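Long-range contact in gamma-glutamyltransferase 1 Threonine peptidase. MEROPS family T03 (Pseudomonas nitroreducens, PDB 7D9E), which transfers the gamma-glutamyl group of glutathione and related compounds to amino acids or peptides, or to water: residues S95-N107 and K117-L129. Residues are numbered along the deposited sequence; the frame is centred on the assembly and turned at random.
Sequences SRIFTSIFQVLNN and KAVAAQRVHHQLL
From Ala118 to Gln127 the chain runs back along helix 97-109, antiparallel to it, closest at the far end, where the CA atoms of Asn107 and Ala118 lie 5.1 Å apart. Gln103, midway, grips the extended chain at Val124 by both backbone groups: its OE1 takes Val124 N on a lone pair at 3.1 Å, while NE2 donates to Val124 O (2.9 Å) and to Thr99 O, one helical turn back. A leucine here would probably leave Val124 N and O without these side-chain partners, and Thr99 O without its second donor. Towards the helix start, His125 presents one ring face to Arg96, whose CG sits 3.8 Å from the centroid in a CH-pi contact; Arg96 NE is hydrogen-bonded to Gln160 and the guanidinium makes a cation-pi contact with Tyr135. With CG anti to the backbone N (chi1 177°), the imidazole reaches Thr99, ND1 and OG1 sharing a hydrogen bond of 2.8 Å. In this Ntn-hydrolase fold the helix packs Val104 and Leu105 on strand 84-90, and its first turn brings Ile97 against the bound DON. Gln127 OE1 collects two donors, Ser95 OG at 2.7 Å and His125 NE2. Arg123 bends at chi3 (-65°), giving Ser100 OG a weak bond from NE, and its NH2 forms a salt bridge with Asp182 and a hydrogen bond to Met164 O. At the other end Asn107 ND2 donates to Ala118 O at 3.1 Å, in both the amide and the carbonyl plane, and a water links it to Gln122 O.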
loop_
_atom_site.group_PDB
_atom_site.type_symbol
_atom_site.label_atom_id
_atom_site.label_comp_id
_atom_site.label_asym_id
_atom_site.label_seq_id
_atom_site.Cartn_x
_atom_site.Cartn_y
_atom_site.Cartn_z
ATOM N N SER B 95 6.840 -2.561 -4.387
ATOM C CA SER B 95 7.000 -1.904 -5.672
ATOM C C SER B 95 6.142 -2.525 -6.772
ATOM O O SER B 95 6.111 -1.981 -7.886
ATOM C CB SER B 95 8.464 -1.932 -6.111
ATOM O OG SER B 95 8.925 -3.271 -6.239
ATOM N N ARG B 96 5.416 -3.616 -6.496
ATOM C CA ARG B 96 4.503 -4.200 -7.463
ATOM C C ARG B 96 3.095 -3.617 -7.378
ATOM O O ARG B 96 2.229 -4.000 -8.151
ATOM C CB ARG B 96 4.357 -5.703 -7.233
ATOM C CG ARG B 96 5.603 -6.602 -7.425
ATOM C CD ARG B 96 6.881 -6.156 -6.792
ATOM N NE ARG B 96 7.838 -7.265 -6.866
ATOM C CZ ARG B 96 9.093 -7.235 -6.465
ATOM N NH1 ARG B 96 9.646 -6.127 -5.971
ATOM N NH2 ARG B 96 9.828 -8.331 -6.600
ATOM N N ILE B 97 2.835 -2.715 -6.446
ATOM C CA ILE B 97 1.456 -2.306 -6.189
ATOM C C ILE B 97 0.845 -1.645 -7.410
ATOM O O ILE B 97 -0.271 -1.981 -7.812
ATOM C CB ILE B 97 1.393 -1.379 -4.961
ATOM C CG1 ILE B 97 1.597 -2.171 -3.675
ATOM C CG2 ILE B 97 0.040 -0.612 -4.958
ATOM C CD1 ILE B 97 1.762 -1.326 -2.440
ATOM N N PHE B 98 1.525 -0.632 -7.960
ATOM C CA PHE B 98 0.903 0.114 -9.048
ATOM C C PHE B 98 0.956 -0.664 -10.353
ATOM O O PHE B 98 0.072 -0.487 -11.198
ATOM C CB PHE B 98 1.445 1.533 -9.139
ATOM C CG PHE B 98 2.932 1.647 -9.189
ATOM C CD1 PHE B 98 3.610 1.417 -10.369
ATOM C CD2 PHE B 98 3.639 2.039 -8.057
ATOM C CE1 PHE B 98 4.990 1.539 -10.423
ATOM C CE2 PHE B 98 5.025 2.191 -8.104
ATOM C CZ PHE B 98 5.692 1.938 -9.298
ATOM N N THR B 99 1.948 -1.545 -10.547
ATOM C CA THR B 99 1.879 -2.390 -11.736
ATOM C C THR B 99 0.753 -3.410 -11.622
ATOM O O THR B 99 0.137 -3.762 -12.645
ATOM C CB THR B 99 3.211 -3.077 -12.056
ATOM O OG1 THR B 99 3.573 -3.958 -11.005
ATOM C CG2 THR B 99 4.319 -2.039 -12.336
ATOM N N SER B 100 0.463 -3.898 -10.404
ATOM C CA SER B 100 -0.678 -4.808 -10.263
ATOM C C SER B 100 -2.005 -4.089 -10.489
ATOM O O SER B 100 -2.896 -4.627 -11.152
ATOM C CB SER B 100 -0.689 -5.496 -8.913
ATOM O OG SER B 100 0.158 -6.651 -8.893
ATOM N N ILE B 101 -2.155 -2.878 -9.946
ATOM C CA ILE B 101 -3.366 -2.105 -10.213
ATOM C C ILE B 101 -3.538 -1.857 -11.713
ATOM O O ILE B 101 -4.645 -2.011 -12.257
ATOM C CB ILE B 101 -3.355 -0.810 -9.403
ATOM C CG1 ILE B 101 -3.543 -1.160 -7.941
ATOM C CG2 ILE B 101 -4.457 0.149 -9.898
ATOM C CD1 ILE B 101 -3.328 -0.040 -6.984
ATOM N N PHE B 102 -2.451 -1.480 -12.401
ATOM C CA PHE B 102 -2.484 -1.259 -13.843
ATOM C C PHE B 102 -2.980 -2.494 -14.571
ATOM O O PHE B 102 -3.814 -2.391 -15.474
ATOM C CB PHE B 102 -1.068 -0.891 -14.289
ATOM C CG PHE B 102 -0.885 -0.678 -15.771
ATOM C CD1 PHE B 102 -1.732 0.146 -16.508
ATOM C CD2 PHE B 102 0.212 -1.236 -16.410
ATOM C CE1 PHE B 102 -1.479 0.385 -17.852
ATOM C CE2 PHE B 102 0.445 -1.002 -17.751
ATOM C CZ PHE B 102 -0.394 -0.195 -18.455
ATOM N N GLN B 103 -2.476 -3.675 -14.192
ATOM C CA GLN B 103 -2.916 -4.899 -14.849
ATOM C C GLN B 103 -4.394 -5.144 -14.601
ATOM O O GLN B 103 -5.131 -5.472 -15.526
ATOM C CB GLN B 103 -2.059 -6.082 -14.386
ATOM C CG GLN B 103 -0.666 -6.062 -15.037
ATOM C CD GLN B 103 0.302 -7.020 -14.379
ATOM O OE1 GLN B 103 0.456 -8.172 -14.818
ATOM N NE2 GLN B 103 0.960 -6.560 -13.324
ATOM N N VAL B 104 -4.858 -4.952 -13.368
ATOM C CA VAL B 104 -6.277 -5.157 -13.111
ATOM C C VAL B 104 -7.119 -4.176 -13.926
ATOM O O VAL B 104 -8.163 -4.552 -14.485
ATOM C CB VAL B 104 -6.594 -5.106 -11.609
ATOM C CG1 VAL B 104 -8.101 -5.168 -11.367
ATOM C CG2 VAL B 104 -5.910 -6.257 -10.860
ATOM N N LEU B 105 -6.691 -2.905 -13.998
ATOM C CA LEU B 105 -7.423 -1.926 -14.801
ATOM C C LEU B 105 -7.448 -2.335 -16.267
ATOM O O LEU B 105 -8.481 -2.204 -16.945
ATOM C CB LEU B 105 -6.800 -0.536 -14.643
ATOM C CG LEU B 105 -6.944 0.089 -13.263
ATOM C CD1 LEU B 105 -6.092 1.363 -13.203
ATOM C CD2 LEU B 105 -8.383 0.418 -12.945
ATOM N N ASN B 106 -6.309 -2.800 -16.789
ATOM C CA ASN B 106 -6.297 -3.276 -18.171
ATOM C C ASN B 106 -7.279 -4.431 -18.355
ATOM O O ASN B 106 -7.990 -4.496 -19.358
ATOM C CB ASN B 106 -4.901 -3.754 -18.569
ATOM C CG ASN B 106 -3.892 -2.620 -18.643
ATOM O OD1 ASN B 106 -4.246 -1.449 -18.637
ATOM N ND2 ASN B 106 -2.636 -2.987 -18.793
ATOM N N ASN B 107 -7.334 -5.336 -17.383
ATOM C CA ASN B 107 -8.209 -6.503 -17.497
ATOM C C ASN B 107 -9.676 -6.100 -17.505
ATOM O O ASN B 107 -10.479 -6.671 -18.258
ATOM C CB ASN B 107 -7.908 -7.431 -16.323
ATOM C CG ASN B 107 -6.515 -8.001 -16.395
ATOM O OD1 ASN B 107 -5.819 -7.821 -17.399
ATOM N ND2 ASN B 107 -6.098 -8.702 -15.349
ATOM N N LYS B 117 -12.461 -12.518 -12.641
ATOM C CA LYS B 117 -11.407 -12.987 -13.530
ATOM C C LYS B 117 -10.297 -11.963 -13.645
ATOM O O LYS B 117 -9.122 -12.329 -13.722
ATOM C CB LYS B 117 -11.980 -13.289 -14.915
ATOM C CG LYS B 117 -13.048 -14.362 -14.901
ATOM C CD LYS B 117 -12.422 -15.735 -14.875
ATOM C CE LYS B 117 -13.494 -16.820 -14.923
ATOM N NZ LYS B 117 -13.049 -18.119 -14.365
ATOM N N ALA B 118 -10.654 -10.678 -13.660
ATOM C CA ALA B 118 -9.656 -9.623 -13.748
ATOM C C ALA B 118 -8.720 -9.638 -12.546
ATOM O O ALA B 118 -7.539 -9.334 -12.679
ATOM C CB ALA B 118 -10.356 -8.263 -13.820
ATOM N N VAL B 119 -9.237 -9.982 -11.373
ATOM C CA VAL B 119 -8.423 -10.052 -10.167
ATOM C C VAL B 119 -7.679 -11.380 -10.071
ATOM O O VAL B 119 -6.542 -11.425 -9.581
ATOM C CB VAL B 119 -9.334 -9.803 -8.955
ATOM C CG1 VAL B 119 -8.628 -10.117 -7.661
ATOM C CG2 VAL B 119 -9.794 -8.350 -8.917
ATOM N N ALA B 120 -8.296 -12.474 -10.497
ATOM C CA ALA B 120 -7.645 -13.768 -10.383
ATOM C C ALA B 120 -6.550 -13.963 -11.419
ATOM O O ALA B 120 -5.703 -14.834 -11.233
ATOM C CB ALA B 120 -8.655 -14.902 -10.539
ATOM N N ALA B 121 -6.564 -13.194 -12.502
ATOM C CA ALA B 121 -5.614 -13.392 -13.582
ATOM C C ALA B 121 -4.173 -13.300 -13.097
ATOM O O ALA B 121 -3.833 -12.503 -12.209
ATOM C CB ALA B 121 -5.864 -12.372 -14.689
ATOM N N GLN B 122 -3.309 -14.090 -13.742
ATOM C CA GLN B 122 -1.872 -13.960 -13.555
ATOM C C GLN B 122 -1.435 -12.505 -13.667
ATOM O O GLN B 122 -1.885 -11.776 -14.555
ATOM C CB GLN B 122 -1.156 -14.769 -14.638
ATOM C CG GLN B 122 0.354 -14.723 -14.582
ATOM C CD GLN B 122 0.955 -15.585 -15.674
ATOM O OE1 GLN B 122 1.659 -16.582 -15.418
ATOM N NE2 GLN B 122 0.638 -15.239 -16.897
ATOM N N ARG B 123 -0.555 -12.090 -12.753
ATOM C CA ARG B 123 0.107 -10.796 -12.823
ATOM C C ARG B 123 1.608 -11.017 -12.751
ATOM O O ARG B 123 2.082 -11.948 -12.089
ATOM C CB ARG B 123 -0.321 -9.844 -11.696
ATOM C CG ARG B 123 -1.781 -9.441 -11.813
ATOM C CD ARG B 123 -2.156 -8.344 -10.870
ATOM N NE ARG B 123 -2.077 -8.704 -9.463
ATOM C CZ ARG B 123 -3.082 -9.192 -8.738
ATOM N NH1 ARG B 123 -4.258 -9.440 -9.305
ATOM N NH2 ARG B 123 -2.903 -9.467 -7.464
ATOM N N VAL B 124 2.358 -10.164 -13.455
ATOM C CA VAL B 124 3.818 -10.220 -13.439
ATOM C C VAL B 124 4.336 -8.801 -13.267
ATOM O O VAL B 124 3.581 -7.834 -13.340
ATOM C CB VAL B 124 4.412 -10.880 -14.707
ATOM C CG1 VAL B 124 3.919 -12.327 -14.817
ATOM C CG2 VAL B 124 4.091 -10.073 -15.931
ATOM N N HIS B 125 5.649 -8.669 -13.082
ATOM C CA HIS B 125 6.203 -7.365 -12.748
ATOM C C HIS B 125 7.619 -7.209 -13.281
ATOM O O HIS B 125 8.441 -8.123 -13.168
ATOM C CB HIS B 125 6.219 -7.226 -11.223
ATOM C CG HIS B 125 6.835 -5.963 -10.725
ATOM N ND1 HIS B 125 6.209 -4.737 -10.833
ATOM C CD2 HIS B 125 8.029 -5.732 -10.131
ATOM C CE1 HIS B 125 6.988 -3.806 -10.300
ATOM N NE2 HIS B 125 8.099 -4.383 -9.874
ATOM N N HIS B 126 7.901 -6.031 -13.834
ATOM C CA HIS B 126 9.237 -5.624 -14.218
ATOM C C HIS B 126 9.462 -4.207 -13.708
ATOM O O HIS B 126 8.526 -3.413 -13.636
ATOM C CB HIS B 126 9.395 -5.661 -15.747
ATOM C CG HIS B 126 10.726 -5.182 -16.219
ATOM N ND1 HIS B 126 11.900 -5.843 -15.915
ATOM C CD2 HIS B 126 11.076 -4.109 -16.963
ATOM C CE1 HIS B 126 12.917 -5.182 -16.445
ATOM N NE2 HIS B 126 12.443 -4.129 -17.090
ATOM N N GLN B 127 10.719 -3.888 -13.334
ATOM C CA GLN B 127 10.987 -2.581 -12.729
ATOM C C GLN B 127 12.365 -2.037 -13.084
ATOM O O GLN B 127 12.974 -1.317 -12.280
ATOM C CB GLN B 127 10.773 -2.649 -11.217
ATOM C CG GLN B 127 11.607 -3.722 -10.526
ATOM C CD GLN B 127 11.468 -3.676 -9.018
ATOM O OE1 GLN B 127 10.365 -3.496 -8.487
ATOM N NE2 GLN B 127 12.581 -3.836 -8.319
ATOM N N LEU B 128 12.832 -2.310 -14.307
ATOM C CA LEU B 128 14.068 -1.763 -14.872
ATOM C C LEU B 128 15.304 -2.383 -14.234
ATOM O O LEU B 128 16.187 -2.892 -14.939
ATOM C CB LEU B 128 14.119 -0.231 -14.804
ATOM C CG LEU B 128 15.327 0.411 -15.479
ATOM C CD1 LEU B 128 15.345 0.069 -16.967
ATOM C CD2 LEU B 128 15.311 1.922 -15.292
ATOM N N LEU B 129 15.386 -2.328 -12.903
ATOM C CA LEU B 129 16.440 -2.982 -12.142
ATOM C C LEU B 129 15.776 -3.854 -11.086
ATOM O O LEU B 129 14.931 -3.359 -10.313
ATOM C CB LEU B 129 17.349 -1.967 -11.455
ATOM C CG LEU B 129 18.081 -1.006 -12.383
ATOM C CD1 LEU B 129 18.819 0.010 -11.533
ATOM C CD2 LEU B 129 19.030 -1.765 -13.289
HETATM O O HOH W 1 2.359 -6.415 -10.539
HETATM O O HOH W 2 -3.373 -9.469 -15.044
#